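Local coordinates for 70 KDA protein (Xanthomonas sp., PDB 4B2N) that acts as a diheme c-type rubber oxygenase, a dioxygenase that processively cleaves rubber (latex), at residues A[101-107]-A[335-339]; A[143-147]-A[195-199]; A[159-164]-A[181-185]; A[169-175]-A[187-193]. All coordinates share one frame; numbering follows the deposited sequence. Where two conformers were deposited one is given.

Interaction 1. Residues A[101-107]-A[335-339]. With HEC (heme c), chain C.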
# COMPACT_ATOMS: atom_id res chain seq x y z
N ASN A 101 -10.82 -5.71 -13.61
CA ASN A 101 -11.32 -5.60 -12.20
C ASN A 101 -10.95 -4.29 -11.52
O ASN A 101 -11.82 -3.69 -10.90
CB ASN A 101 -10.82 -6.76 -11.35
CG ASN A 101 -11.46 -8.08 -11.76
OD1 ASN A 101 -12.47 -8.10 -12.49
ND2 ASN A 101 -10.87 -9.21 -11.28
N LEU A 102 -9.72 -3.83 -11.68
CA LEU A 102 -9.29 -2.59 -10.99
C LEU A 102 -10.04 -1.35 -11.56
O LEU A 102 -10.27 -0.36 -10.85
CB LEU A 102 -7.76 -2.43 -10.97
CG LEU A 102 -6.99 -3.44 -10.15
CD1 LEU A 102 -5.46 -3.31 -10.27
CD2 LEU A 102 -7.47 -3.31 -8.71
N GLU A 103 -10.36 -1.43 -12.87
CA GLU A 103 -10.90 -0.30 -13.57
C GLU A 103 -12.42 -0.24 -13.37
O GLU A 103 -13.00 0.87 -13.30
CB GLU A 103 -10.58 -0.39 -15.07
CG GLU A 103 -9.15 0.04 -15.42
CD GLU A 103 -8.88 -0.11 -16.90
OE1 GLU A 103 -9.88 -0.15 -17.69
OE2 GLU A 103 -7.66 -0.19 -17.27
N GLU A 104 -13.08 -1.41 -13.32
CA GLU A 104 -14.52 -1.41 -13.34
C GLU A 104 -15.30 -2.10 -12.25
O GLU A 104 -16.57 -2.10 -12.29
CB GLU A 104 -15.16 -1.83 -14.66
CG GLU A 104 -14.49 -2.79 -15.57
CD GLU A 104 -15.34 -3.07 -16.82
OE1 GLU A 104 -16.31 -3.86 -16.76
OE2 GLU A 104 -14.98 -2.51 -17.84
N ARG A 105 -14.61 -2.71 -11.30
CA ARG A 105 -15.41 -3.43 -10.27
C ARG A 105 -15.50 -2.61 -9.00
O ARG A 105 -14.48 -2.14 -8.50
CB ARG A 105 -14.76 -4.83 -10.01
CG ARG A 105 -15.12 -5.76 -11.15
CD ARG A 105 -16.53 -6.35 -10.89
NE ARG A 105 -16.49 -7.36 -9.82
CZ ARG A 105 -17.17 -7.34 -8.69
NH1 ARG A 105 -18.00 -6.33 -8.41
NH2 ARG A 105 -17.07 -8.34 -7.80
N GLN A 106 -16.70 -2.45 -8.45
CA GLN A 106 -16.82 -1.79 -7.15
C GLN A 106 -16.60 -2.80 -6.00
O GLN A 106 -17.50 -3.51 -5.57
CB GLN A 106 -18.16 -1.10 -6.99
CG GLN A 106 -18.12 -0.18 -5.74
CD GLN A 106 -19.08 0.97 -5.90
OE1 GLN A 106 -18.69 2.16 -5.85
NE2 GLN A 106 -20.32 0.63 -6.13
N PHE A 107 -15.38 -2.87 -5.53
CA PHE A 107 -14.99 -3.73 -4.43
C PHE A 107 -15.14 -2.97 -3.11
O PHE A 107 -15.80 -3.45 -2.18
CB PHE A 107 -13.51 -4.09 -4.59
CG PHE A 107 -13.26 -5.02 -5.75
CD1 PHE A 107 -13.93 -6.27 -5.82
CD2 PHE A 107 -12.39 -4.65 -6.76
CE1 PHE A 107 -13.75 -7.13 -6.91
CE2 PHE A 107 -12.17 -5.53 -7.85
CZ PHE A 107 -12.87 -6.75 -7.91
N GLU A 335 -11.38 -13.26 -8.35
CA GLU A 335 -11.13 -11.92 -8.89
C GLU A 335 -9.83 -11.33 -8.37
O GLU A 335 -9.03 -10.68 -9.10
CB GLU A 335 -12.30 -11.01 -8.57
CG GLU A 335 -13.46 -11.35 -9.48
CD GLU A 335 -14.73 -10.57 -9.12
OE1 GLU A 335 -15.22 -10.68 -7.98
OE2 GLU A 335 -15.27 -9.88 -10.01
N PHE A 336 -9.54 -11.67 -7.12
CA PHE A 336 -8.30 -11.17 -6.51
C PHE A 336 -7.03 -11.87 -6.91
O PHE A 336 -5.95 -11.28 -7.00
CB PHE A 336 -8.51 -10.99 -5.04
CG PHE A 336 -9.16 -9.66 -4.73
CD1 PHE A 336 -10.56 -9.47 -4.93
CD2 PHE A 336 -8.40 -8.60 -4.22
CE1 PHE A 336 -11.15 -8.21 -4.67
CE2 PHE A 336 -9.00 -7.35 -3.96
CZ PHE A 336 -10.34 -7.14 -4.21
N GLU A 337 -7.13 -13.16 -7.19
CA GLU A 337 -6.00 -13.89 -7.81
C GLU A 337 -5.68 -13.23 -9.21
O GLU A 337 -4.57 -13.06 -9.58
CB GLU A 337 -6.43 -15.37 -8.03
CG GLU A 337 -6.54 -16.15 -6.73
CD GLU A 337 -5.19 -16.48 -6.08
OE1 GLU A 337 -4.08 -16.08 -6.56
OE2 GLU A 337 -5.21 -17.22 -5.07
N ASP A 338 -6.70 -12.82 -9.95
CA ASP A 338 -6.48 -12.14 -11.24
C ASP A 338 -5.88 -10.73 -11.01
O ASP A 338 -4.93 -10.34 -11.68
CB ASP A 338 -7.82 -11.99 -11.99
CG ASP A 338 -8.34 -13.30 -12.62
OD1 ASP A 338 -7.55 -14.24 -12.82
OD2 ASP A 338 -9.58 -13.37 -12.94
N ILE A 339 -6.41 -9.97 -10.02
CA ILE A 339 -5.77 -8.70 -9.62
C ILE A 339 -4.28 -8.94 -9.28
O ILE A 339 -3.41 -8.26 -9.80
CB ILE A 339 -6.55 -7.94 -8.49
CG1 ILE A 339 -7.98 -7.47 -8.99
CG2 ILE A 339 -5.60 -6.87 -7.89
CD1 ILE A 339 -8.91 -7.07 -7.85
FE HEC C . -3.60 -1.51 -0.65
CHA HEC C . -0.70 -2.75 0.86
CHB HEC C . -3.66 -4.27 -2.83
CHC HEC C . -6.86 -0.74 -1.73
CHD HEC C . -3.28 1.42 0.97
NA HEC C . -2.52 -3.11 -0.91
C1A HEC C . -1.26 -3.40 -0.32
C2A HEC C . -0.55 -4.50 -0.96
C3A HEC C . -1.38 -4.97 -2.03
C4A HEC C . -2.55 -4.09 -1.98
CMA HEC C . -1.06 -6.07 -3.02
CAA HEC C . 0.83 -5.11 -0.62
CBA HEC C . 1.87 -4.17 -1.24
CGA HEC C . 3.29 -4.53 -0.84
O1A HEC C . 3.60 -4.80 0.37
O2A HEC C . 4.10 -4.45 -1.77
NB HEC C . -4.96 -2.40 -1.89
C1B HEC C . -4.81 -3.41 -2.75
C2B HEC C . -5.97 -3.74 -3.56
C3B HEC C . -6.90 -2.74 -3.23
C4B HEC C . -6.18 -1.92 -2.26
CMB HEC C . -5.99 -4.90 -4.48
CAB HEC C . -8.32 -2.55 -3.69
CBB HEC C . -9.21 -3.60 -3.32
NC HEC C . -4.88 -0.01 -0.49
C1C HEC C . -6.17 0.23 -0.92
C2C HEC C . -6.68 1.58 -0.56
C3C HEC C . -5.60 2.17 0.26
C4C HEC C . -4.54 1.17 0.29
CMC HEC C . -8.06 2.10 -0.93
CAC HEC C . -5.56 3.51 0.95
CBC HEC C . -6.73 3.94 1.59
ND HEC C . -2.23 -0.82 0.69
C1D HEC C . -2.28 0.39 1.24
C2D HEC C . -1.19 0.66 2.13
C3D HEC C . -0.45 -0.56 2.10
C4D HEC C . -1.20 -1.43 1.20
CMD HEC C . -0.85 1.87 2.92
CAD HEC C . 0.72 -0.85 2.97
CBD HEC C . -0.03 -1.20 4.31
CGD HEC C . 0.98 -1.42 5.41
O1D HEC C . 1.18 -0.54 6.28
O2D HEC C . 1.66 -2.50 5.34
O HOH W 1 -11.52 -11.76 -12.44
O HOH W 2 -14.73 -9.57 -12.43
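Bends at chi2 and chi3 (chi3 -74°) fold the Arg-105 chain back over the ring of Phe-107, while Glu-335 stays extended beyond CG and carries its carboxylate to the guanidinium edge. The result is a side-on bidentate salt bridge joining two helical regions beside heme c: Arg-105 directly follows helix 88-104, and Glu-335 lies on helix 333-345. Arg-105 NE meets Glu-335 OE2 at 2.8 Å and Arg-105 NH2 meets Glu-335 OE1 at 3.0 Å, the second bond nearly straight at 169°. Both oxygens are approached on their syn sides, with the two flat groups only 23° apart. Arg-105 NH2 has a second carboxylate partner in Asp-179. Beside the bridge the contact turns apolar. The edge of Phe-336 points at one face of Phe-107 in a T-shaped pair, centroids 4.8 Å apart, and Arg-105 CB lies against the opposite face. Ile-339 CD1 approaches Phe-107 CE2 to 3.6 Å, and Phe-336 reaches the heme with its ring edge. Asn-101 ND2 gives a weak bond to Glu-335 O. Two waters extend this polar network. One accepts from Asn-101 ND2 and donates to Asp-338 OD2, although Asp-338 is held chiefly by Ser-94 OG and by a salt bridge to Arg-97. The other donates to Glu-335 OE2 and to Asn-101 OD1, lying 2.7 Å from Asn-101 OD1.

Interaction 2. Residues A[143-147]-A[195-199]. With HEC (heme c), chain C.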
# COMPACT_ATOMS: atom_id res chain seq x y z
N LEU A 143 -6.21 13.17 -6.23
CA LEU A 143 -6.41 12.12 -7.26
C LEU A 143 -5.98 12.69 -8.64
O LEU A 143 -5.30 13.76 -8.69
CB LEU A 143 -7.91 11.69 -7.27
CG LEU A 143 -8.36 11.21 -5.89
CD1 LEU A 143 -9.84 10.85 -5.93
CD2 LEU A 143 -7.51 10.01 -5.41
N TYR A 144 -6.29 12.00 -9.74
CA TYR A 144 -5.76 12.38 -11.08
C TYR A 144 -6.84 12.10 -12.12
O TYR A 144 -7.67 11.22 -11.91
CB TYR A 144 -4.53 11.53 -11.42
CG TYR A 144 -3.52 11.60 -10.30
CD1 TYR A 144 -3.66 10.77 -9.19
CD2 TYR A 144 -2.51 12.58 -10.30
CE1 TYR A 144 -2.78 10.83 -8.12
CE2 TYR A 144 -1.58 12.66 -9.26
CZ TYR A 144 -1.78 11.82 -8.12
OH TYR A 144 -0.93 11.88 -7.06
N PRO A 145 -6.78 12.79 -13.28
CA PRO A 145 -7.55 12.37 -14.46
C PRO A 145 -7.16 10.96 -14.81
O PRO A 145 -5.97 10.57 -14.83
CB PRO A 145 -7.20 13.40 -15.57
CG PRO A 145 -6.09 14.24 -15.02
CD PRO A 145 -5.91 13.97 -13.52
N ALA A 146 -8.18 10.15 -14.94
CA ALA A 146 -7.96 8.72 -15.17
C ALA A 146 -7.50 8.49 -16.60
O ALA A 146 -7.91 9.19 -17.48
CB ALA A 146 -9.29 7.95 -14.91
N PRO A 147 -6.67 7.46 -16.82
CA PRO A 147 -6.29 7.08 -18.16
C PRO A 147 -7.29 6.10 -18.80
O PRO A 147 -7.01 5.57 -19.85
CB PRO A 147 -4.94 6.36 -17.94
CG PRO A 147 -5.12 5.75 -16.60
CD PRO A 147 -6.14 6.54 -15.82
N HIS A 195 -3.02 3.49 -4.48
CA HIS A 195 -2.00 2.67 -5.15
C HIS A 195 -1.48 3.22 -6.45
O HIS A 195 -0.45 2.79 -6.93
CB HIS A 195 -2.50 1.23 -5.32
CG HIS A 195 -2.34 0.45 -4.07
ND1 HIS A 195 -1.13 -0.09 -3.69
CD2 HIS A 195 -3.30 0.04 -3.14
CE1 HIS A 195 -1.31 -0.78 -2.51
NE2 HIS A 195 -2.64 -0.66 -2.15
N ASP A 196 -2.10 4.27 -6.97
CA ASP A 196 -1.78 4.78 -8.30
C ASP A 196 -1.63 6.31 -8.27
O ASP A 196 -2.26 7.03 -7.44
CB ASP A 196 -2.88 4.41 -9.36
CG ASP A 196 -2.81 2.90 -9.72
OD1 ASP A 196 -1.79 2.47 -10.28
OD2 ASP A 196 -3.73 2.17 -9.35
N SER A 197 -0.84 6.83 -9.22
CA SER A 197 -0.78 8.29 -9.38
C SER A 197 -0.12 8.59 -10.70
O SER A 197 0.37 7.69 -11.33
CB SER A 197 0.05 8.92 -8.27
OG SER A 197 1.31 8.23 -8.17
N ARG A 198 -0.12 9.87 -11.10
CA ARG A 198 0.57 10.30 -12.32
C ARG A 198 1.77 11.01 -11.81
O ARG A 198 1.63 11.81 -10.89
CB ARG A 198 -0.33 11.29 -13.07
CG ARG A 198 -1.48 10.62 -13.79
CD ARG A 198 -2.20 11.67 -14.65
NE ARG A 198 -3.31 11.05 -15.39
CZ ARG A 198 -3.17 10.52 -16.61
NH1 ARG A 198 -1.94 10.48 -17.18
NH2 ARG A 198 -4.19 9.94 -17.20
N LEU A 199 2.94 10.75 -12.41
CA LEU A 199 4.06 11.64 -12.27
C LEU A 199 4.33 12.26 -13.65
O LEU A 199 4.79 11.55 -14.57
CB LEU A 199 5.29 10.86 -11.79
CG LEU A 199 6.55 11.72 -11.69
CD1 LEU A 199 6.22 12.94 -10.79
CD2 LEU A 199 7.70 10.90 -11.11
FE HEC C . -3.60 -1.51 -0.65
CHA HEC C . -0.70 -2.75 0.86
CHB HEC C . -3.66 -4.27 -2.83
CHC HEC C . -6.86 -0.74 -1.73
CHD HEC C . -3.28 1.42 0.97
NA HEC C . -2.52 -3.11 -0.91
C1A HEC C . -1.26 -3.40 -0.32
C2A HEC C . -0.55 -4.50 -0.96
C3A HEC C . -1.38 -4.97 -2.03
C4A HEC C . -2.55 -4.09 -1.98
CMA HEC C . -1.06 -6.07 -3.02
CAA HEC C . 0.83 -5.11 -0.62
CBA HEC C . 1.87 -4.17 -1.24
CGA HEC C . 3.29 -4.53 -0.84
O1A HEC C . 3.60 -4.80 0.37
O2A HEC C . 4.10 -4.45 -1.77
NB HEC C . -4.96 -2.40 -1.89
C1B HEC C . -4.81 -3.41 -2.75
C2B HEC C . -5.97 -3.74 -3.56
C3B HEC C . -6.90 -2.74 -3.23
C4B HEC C . -6.18 -1.92 -2.26
CMB HEC C . -5.99 -4.90 -4.48
CAB HEC C . -8.32 -2.55 -3.69
CBB HEC C . -9.21 -3.60 -3.32
NC HEC C . -4.88 -0.01 -0.49
C1C HEC C . -6.17 0.23 -0.92
C2C HEC C . -6.68 1.58 -0.56
C3C HEC C . -5.60 2.17 0.26
C4C HEC C . -4.54 1.17 0.29
CMC HEC C . -8.06 2.10 -0.93
CAC HEC C . -5.56 3.51 0.95
CBC HEC C . -6.73 3.94 1.59
ND HEC C . -2.23 -0.82 0.69
C1D HEC C . -2.28 0.39 1.24
C2D HEC C . -1.19 0.66 2.13
C3D HEC C . -0.45 -0.56 2.10
C4D HEC C . -1.20 -1.43 1.20
CMD HEC C . -0.85 1.87 2.92
CAD HEC C . 0.72 -0.85 2.97
CBD HEC C . -0.03 -1.20 4.31
CGD HEC C . 0.98 -1.42 5.41
O1D HEC C . 1.18 -0.54 6.28
O2D HEC C . 1.66 -2.50 5.34
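Two hydrogen bonds from Arg-198 converge on the carbonyl oxygen of Pro-145. Arg-198 NE lies 2.8 Å from Pro-145 O and Arg-198 NH2 3.0 Å from the same Pro-145 O, a side-on grip in which the acceptor sits in the guanidinium plane. NE is tilted modestly from the carbonyl plane, whereas NH2 stands well above it, 48° out. The chain of Arg-198 runs extended from CG to NE (chi2 -172°, chi3 179°), which lets it pass Tyr-144 CB and reach this carbonyl. Pro-147 CB adds a contact at 3.7 Å to Arg-198 NH2.

Aromatic packing forms the other half. One face of the Tyr-144 ring lies on the backbone of 197-198: Ser-197 CA makes a CH-pi contact 3.9 Å from the ring centroid, and Arg-198 N is placed over the ring centre. Ser-197 CB lies 3.3 Å from Tyr-144 OH, whose hydrogen-bond partner is Asn-213; Ser-197 OG bonds instead to the carbonyls of Leu-211 and Pro-212.

Metal coordination belongs to the neighbouring residue: His-195 NE2 binds the heme iron at 2.0 Å. The 195-199 segment, held by the Tyr-144 ring and by Pro-145 O through its own Arg-198, thus leaves directly from the axial histidine of a c-type heme-binding CXXCH motif, Cys-191 to His-195.

Interaction 3. Residues A[159-164]-A[181-185]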
# COMPACT_ATOMS: atom_id res chain seq x y z
N PRO A 159 -27.55 4.46 -15.26
CA PRO A 159 -26.24 4.01 -15.73
C PRO A 159 -26.26 2.66 -16.43
O PRO A 159 -25.42 2.40 -17.27
CB PRO A 159 -25.42 3.90 -14.45
CG PRO A 159 -26.41 3.73 -13.35
CD PRO A 159 -27.63 4.51 -13.78
N ASN A 160 -27.29 1.86 -16.18
CA ASN A 160 -27.40 0.59 -16.88
C ASN A 160 -28.04 0.67 -18.27
O ASN A 160 -28.20 -0.33 -18.96
CB ASN A 160 -28.01 -0.48 -15.98
CG ASN A 160 -27.03 -0.88 -14.91
OD1 ASN A 160 -26.04 -1.52 -15.21
ND2 ASN A 160 -27.26 -0.43 -13.66
N GLN A 161 -28.36 1.90 -18.68
CA GLN A 161 -28.77 2.13 -20.05
C GLN A 161 -27.82 3.08 -20.73
O GLN A 161 -28.07 3.45 -21.88
CB GLN A 161 -30.21 2.70 -20.10
CG GLN A 161 -31.25 1.73 -19.59
CD GLN A 161 -32.65 2.32 -19.72
OE1 GLN A 161 -33.17 2.41 -20.81
NE2 GLN A 161 -33.25 2.75 -18.60
N THR A 162 -26.75 3.50 -20.08
CA THR A 162 -25.94 4.52 -20.67
C THR A 162 -24.49 4.13 -20.46
O THR A 162 -23.66 5.01 -20.28
CB THR A 162 -26.16 5.90 -20.00
OG1 THR A 162 -26.06 5.79 -18.55
CG2 THR A 162 -27.53 6.50 -20.36
N ASN A 163 -24.19 2.83 -20.46
CA ASN A 163 -22.77 2.32 -20.24
C ASN A 163 -22.01 2.95 -19.07
O ASN A 163 -20.81 3.31 -19.19
CB ASN A 163 -21.93 2.46 -21.48
CG ASN A 163 -22.50 1.70 -22.62
OD1 ASN A 163 -22.91 2.30 -23.58
ND2 ASN A 163 -22.58 0.36 -22.50
N GLY A 164 -22.74 3.14 -17.96
CA GLY A 164 -22.15 3.70 -16.77
C GLY A 164 -22.49 5.15 -16.53
O GLY A 164 -22.32 5.65 -15.45
N GLY A 181 -22.71 -7.83 -11.92
CA GLY A 181 -22.30 -7.20 -13.15
C GLY A 181 -23.03 -5.91 -13.59
O GLY A 181 -22.88 -5.51 -14.74
N ARG A 182 -23.79 -5.30 -12.70
CA ARG A 182 -24.45 -4.06 -13.07
C ARG A 182 -23.75 -2.83 -12.55
O ARG A 182 -23.17 -2.83 -11.46
CB ARG A 182 -25.91 -4.09 -12.65
CG ARG A 182 -26.64 -5.12 -13.50
CD ARG A 182 -28.07 -5.21 -13.07
NE ARG A 182 -28.78 -3.93 -13.17
CZ ARG A 182 -29.33 -3.49 -14.29
NH1 ARG A 182 -29.16 -4.18 -15.40
NH2 ARG A 182 -30.03 -2.36 -14.30
N TRP A 183 -23.84 -1.76 -13.31
CA TRP A 183 -23.35 -0.46 -12.85
C TRP A 183 -24.09 -0.09 -11.58
O TRP A 183 -25.32 -0.13 -11.54
CB TRP A 183 -23.56 0.65 -13.89
CG TRP A 183 -22.70 0.46 -15.12
CD1 TRP A 183 -23.11 -0.02 -16.35
CD2 TRP A 183 -21.27 0.72 -15.27
NE1 TRP A 183 -22.09 -0.08 -17.23
CE2 TRP A 183 -20.96 0.39 -16.67
CE3 TRP A 183 -20.26 1.20 -14.44
CZ2 TRP A 183 -19.70 0.54 -17.19
CZ3 TRP A 183 -18.96 1.32 -14.97
CH2 TRP A 183 -18.69 0.98 -16.33
N THR A 184 -23.36 0.37 -10.58
CA THR A 184 -23.96 0.44 -9.21
C THR A 184 -24.72 1.73 -8.94
O THR A 184 -25.55 1.78 -8.03
CB THR A 184 -22.84 0.33 -8.23
OG1 THR A 184 -22.00 1.52 -8.30
CG2 THR A 184 -22.03 -0.87 -8.65
N GLY A 185 -24.37 2.80 -9.65
CA GLY A 185 -24.99 4.11 -9.27
C GLY A 185 -24.48 4.68 -7.95
O GLY A 185 -25.04 5.66 -7.44
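Asn-160 OD1 accepts from Trp-183 N at 2.9 Å, in the carbonyl plane and on a lone pair. Through the same amide, Asn-160 ND2 donates to Trp-183 O, also at 2.9 Å, so one side chain reads both backbone polar groups of one residue, much as a neighbouring beta strand would. This pairing fastens the 159-164 loop to the loop that links strands 173-174 and 186-189 of a beta hairpin, at the protein surface. The two bonds fix the rotation of the amide about chi2 (-70°), and its plane is offered to Arg-182. In the conformer described here the guanidinium stacks on that amide, the planes 26° from parallel, but Arg-182 has a second conformer and the stack is therefore doubtful. The indole of Trp-183 covers the other end of the 159-164 loop. Gly-164 CA lies over the five-membered ring, 3.5 Å from its centroid, in a CH-pi contact, and Asn-163 C lies 3.5 Å from Trp-183 NE1. With positive phi and no side chain, Gly-164 can approach the indole this closely. Pro-159 O accepts from Gly-164 N, closing the loop on itself, and Pro-159 CB packs against Trp-183 CB at 3.8 Å.

Interaction 4. Residues A[169-175]-A[187-193]. With HEC (heme c), chain C.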
# COMPACT_ATOMS: atom_id res chain seq x y z
N LEU A 169 -15.17 10.14 -13.55
CA LEU A 169 -14.58 10.23 -12.26
C LEU A 169 -13.07 10.24 -12.37
O LEU A 169 -12.53 9.62 -13.29
CB LEU A 169 -14.94 9.00 -11.38
CG LEU A 169 -16.45 8.76 -11.16
CD1 LEU A 169 -16.67 7.29 -10.79
CD2 LEU A 169 -16.93 9.76 -10.10
N PRO A 170 -12.38 10.90 -11.42
CA PRO A 170 -10.91 10.78 -11.41
C PRO A 170 -10.43 9.39 -11.08
O PRO A 170 -11.18 8.60 -10.44
CB PRO A 170 -10.48 11.66 -10.22
CG PRO A 170 -11.56 12.61 -10.01
CD PRO A 170 -12.84 11.83 -10.37
N LEU A 171 -9.17 9.08 -11.41
CA LEU A 171 -8.56 7.84 -11.02
C LEU A 171 -8.63 7.78 -9.53
O LEU A 171 -8.28 8.76 -8.87
CB LEU A 171 -7.09 7.90 -11.39
CG LEU A 171 -6.26 6.68 -11.04
CD1 LEU A 171 -6.74 5.37 -11.67
CD2 LEU A 171 -4.79 7.07 -11.37
N GLY A 172 -9.06 6.69 -8.95
CA GLY A 172 -9.14 6.73 -7.46
C GLY A 172 -10.53 6.74 -6.90
O GLY A 172 -10.74 6.40 -5.74
N LEU A 173 -11.48 7.17 -7.71
CA LEU A 173 -12.89 6.99 -7.34
C LEU A 173 -13.44 6.05 -8.38
O LEU A 173 -12.91 5.95 -9.52
CB LEU A 173 -13.74 8.28 -7.40
CG LEU A 173 -13.34 9.38 -6.38
CD1 LEU A 173 -14.10 10.69 -6.55
CD2 LEU A 173 -13.37 8.90 -4.92
N ILE A 174 -14.56 5.39 -8.01
CA ILE A 174 -15.17 4.47 -8.93
C ILE A 174 -16.66 4.39 -8.68
O ILE A 174 -17.13 4.47 -7.54
CB ILE A 174 -14.47 3.04 -8.84
CG1 ILE A 174 -14.86 2.18 -10.06
CG2 ILE A 174 -14.81 2.34 -7.49
CD1 ILE A 174 -14.18 0.79 -10.13
N GLN A 175 -17.41 4.25 -9.77
CA GLN A 175 -18.73 3.72 -9.67
C GLN A 175 -18.67 2.18 -9.92
O GLN A 175 -18.97 1.40 -9.01
CB GLN A 175 -19.72 4.38 -10.66
CG GLN A 175 -21.04 3.61 -10.78
CD GLN A 175 -21.89 3.92 -12.01
OE1 GLN A 175 -23.08 3.68 -11.97
NE2 GLN A 175 -21.28 4.41 -13.10
N ILE A 187 -20.81 5.79 -5.66
CA ILE A 187 -19.38 6.16 -5.77
C ILE A 187 -18.57 5.81 -4.52
O ILE A 187 -19.04 6.08 -3.44
CB ILE A 187 -19.28 7.71 -5.96
CG1 ILE A 187 -20.28 8.20 -7.00
CG2 ILE A 187 -17.89 8.16 -6.33
CD1 ILE A 187 -20.17 7.56 -8.41
N GLY A 188 -17.38 5.20 -4.64
CA GLY A 188 -16.49 5.04 -3.48
C GLY A 188 -15.13 5.22 -3.99
O GLY A 188 -14.95 5.59 -5.15
N ALA A 189 -14.18 5.04 -3.10
CA ALA A 189 -12.79 5.00 -3.55
C ALA A 189 -12.53 3.69 -4.33
O ALA A 189 -13.28 2.69 -4.23
CB ALA A 189 -11.88 5.07 -2.32
N SER A 190 -11.45 3.69 -5.13
CA SER A 190 -10.93 2.43 -5.63
C SER A 190 -9.54 2.20 -5.08
O SER A 190 -9.00 3.09 -4.41
CB SER A 190 -10.78 2.40 -7.16
OG SER A 190 -9.88 3.43 -7.55
N CYS A 191 -9.02 0.99 -5.34
CA CYS A 191 -7.62 0.67 -4.93
C CYS A 191 -6.70 1.74 -5.41
O CYS A 191 -5.70 2.08 -4.73
CB CYS A 191 -7.19 -0.66 -5.55
SG CYS A 191 -8.33 -2.04 -5.38
N SER A 192 -6.97 2.27 -6.62
CA SER A 192 -6.09 3.30 -7.18
C SER A 192 -5.99 4.63 -6.39
O SER A 192 -5.07 5.40 -6.65
CB SER A 192 -6.49 3.58 -8.62
OG SER A 192 -6.31 2.41 -9.37
N ALA A 193 -6.93 4.92 -5.49
CA ALA A 193 -6.89 6.17 -4.66
C ALA A 193 -5.52 6.21 -3.96
O ALA A 193 -4.88 7.27 -3.90
CB ALA A 193 -8.06 6.23 -3.63
FE HEC C . -3.60 -1.51 -0.65
CHA HEC C . -0.70 -2.75 0.86
CHB HEC C . -3.66 -4.27 -2.83
CHC HEC C . -6.86 -0.74 -1.73
CHD HEC C . -3.28 1.42 0.97
NA HEC C . -2.52 -3.11 -0.91
C1A HEC C . -1.26 -3.40 -0.32
C2A HEC C . -0.55 -4.50 -0.96
C3A HEC C . -1.38 -4.97 -2.03
C4A HEC C . -2.55 -4.09 -1.98
CMA HEC C . -1.06 -6.07 -3.02
CAA HEC C . 0.83 -5.11 -0.62
CBA HEC C . 1.87 -4.17 -1.24
CGA HEC C . 3.29 -4.53 -0.84
O1A HEC C . 3.60 -4.80 0.37
O2A HEC C . 4.10 -4.45 -1.77
NB HEC C . -4.96 -2.40 -1.89
C1B HEC C . -4.81 -3.41 -2.75
C2B HEC C . -5.97 -3.74 -3.56
C3B HEC C . -6.90 -2.74 -3.23
C4B HEC C . -6.18 -1.92 -2.26
CMB HEC C . -5.99 -4.90 -4.48
CAB HEC C . -8.32 -2.55 -3.69
CBB HEC C . -9.21 -3.60 -3.32
NC HEC C . -4.88 -0.01 -0.49
C1C HEC C . -6.17 0.23 -0.92
C2C HEC C . -6.68 1.58 -0.56
C3C HEC C . -5.60 2.17 0.26
C4C HEC C . -4.54 1.17 0.29
CMC HEC C . -8.06 2.10 -0.93
CAC HEC C . -5.56 3.51 0.95
CBC HEC C . -6.73 3.94 1.59
ND HEC C . -2.23 -0.82 0.69
C1D HEC C . -2.28 0.39 1.24
C2D HEC C . -1.19 0.66 2.13
C3D HEC C . -0.45 -0.56 2.10
C4D HEC C . -1.20 -1.43 1.20
CMD HEC C . -0.85 1.87 2.92
CAD HEC C . 0.72 -0.85 2.97
CBD HEC C . -0.03 -1.20 4.31
CGD HEC C . 0.98 -1.42 5.41
O1D HEC C . 1.18 -0.54 6.28
O2D HEC C . 1.66 -2.50 5.34
O HOH W 3 -10.15 4.47 -10.08
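An antiparallel beta hairpin leads here straight into the heme-binding segment, strand 173-174 pairing with strand 186-189. Ile-174 and Gly-188 form the hydrogen-bonded pair, with Ile-174 N to Gly-188 O at 2.9 Å and Gly-188 N to Ile-174 O at 3.0 Å. Leu-173 faces Ala-189 as a non-hydrogen-bonded pair. One step further, Ser-190 N donates to Gly-172 O at 2.9 Å.

Gly-172 belongs to the type II turn from Pro-170 to Leu-173, and its CA lies only 3.6 Å from Ala-193 CA, in helix 192-195. Ser-190 OG, turned between its backbone N and carbonyl carbon (chi1 60°), caps that helix through a weak bond from Ser-192 N. A water lies 2.7 Å from Ser-190 OG; it accepts from Gly-172 N and donates to Leu-173 O. Leu-171 CD1 packs on Ser-192 CB at 3.5 Å, while Cys-191 SG is covalently bonded to heme CAB at 1.8 Å.

How the interactions relate
From the N terminus, residues 101-107 come first, and interaction 1 closes the longest loop by joining them to helix 333-345; the other three contacts nest inside it. Interaction 2 then ties the loop after helix 133-141 to the chain leaving His-195, and encloses interactions 3 and 4. These last two cross, because their segments alternate: 159-164, 169-175, 181-185, 187-193. Gln-175 joins them, through its amide, to Gly-164 O and Gly-185 N. Interactions 2 and 4 meet where Tyr-144 O accepts from Leu-171 N; interactions 1 and 4 meet where Ile-174 CD1 packs on Glu-103 O and Arg-105 O. Interactions 1, 2 and 4 all reach one heme; interaction 3 lies farther out.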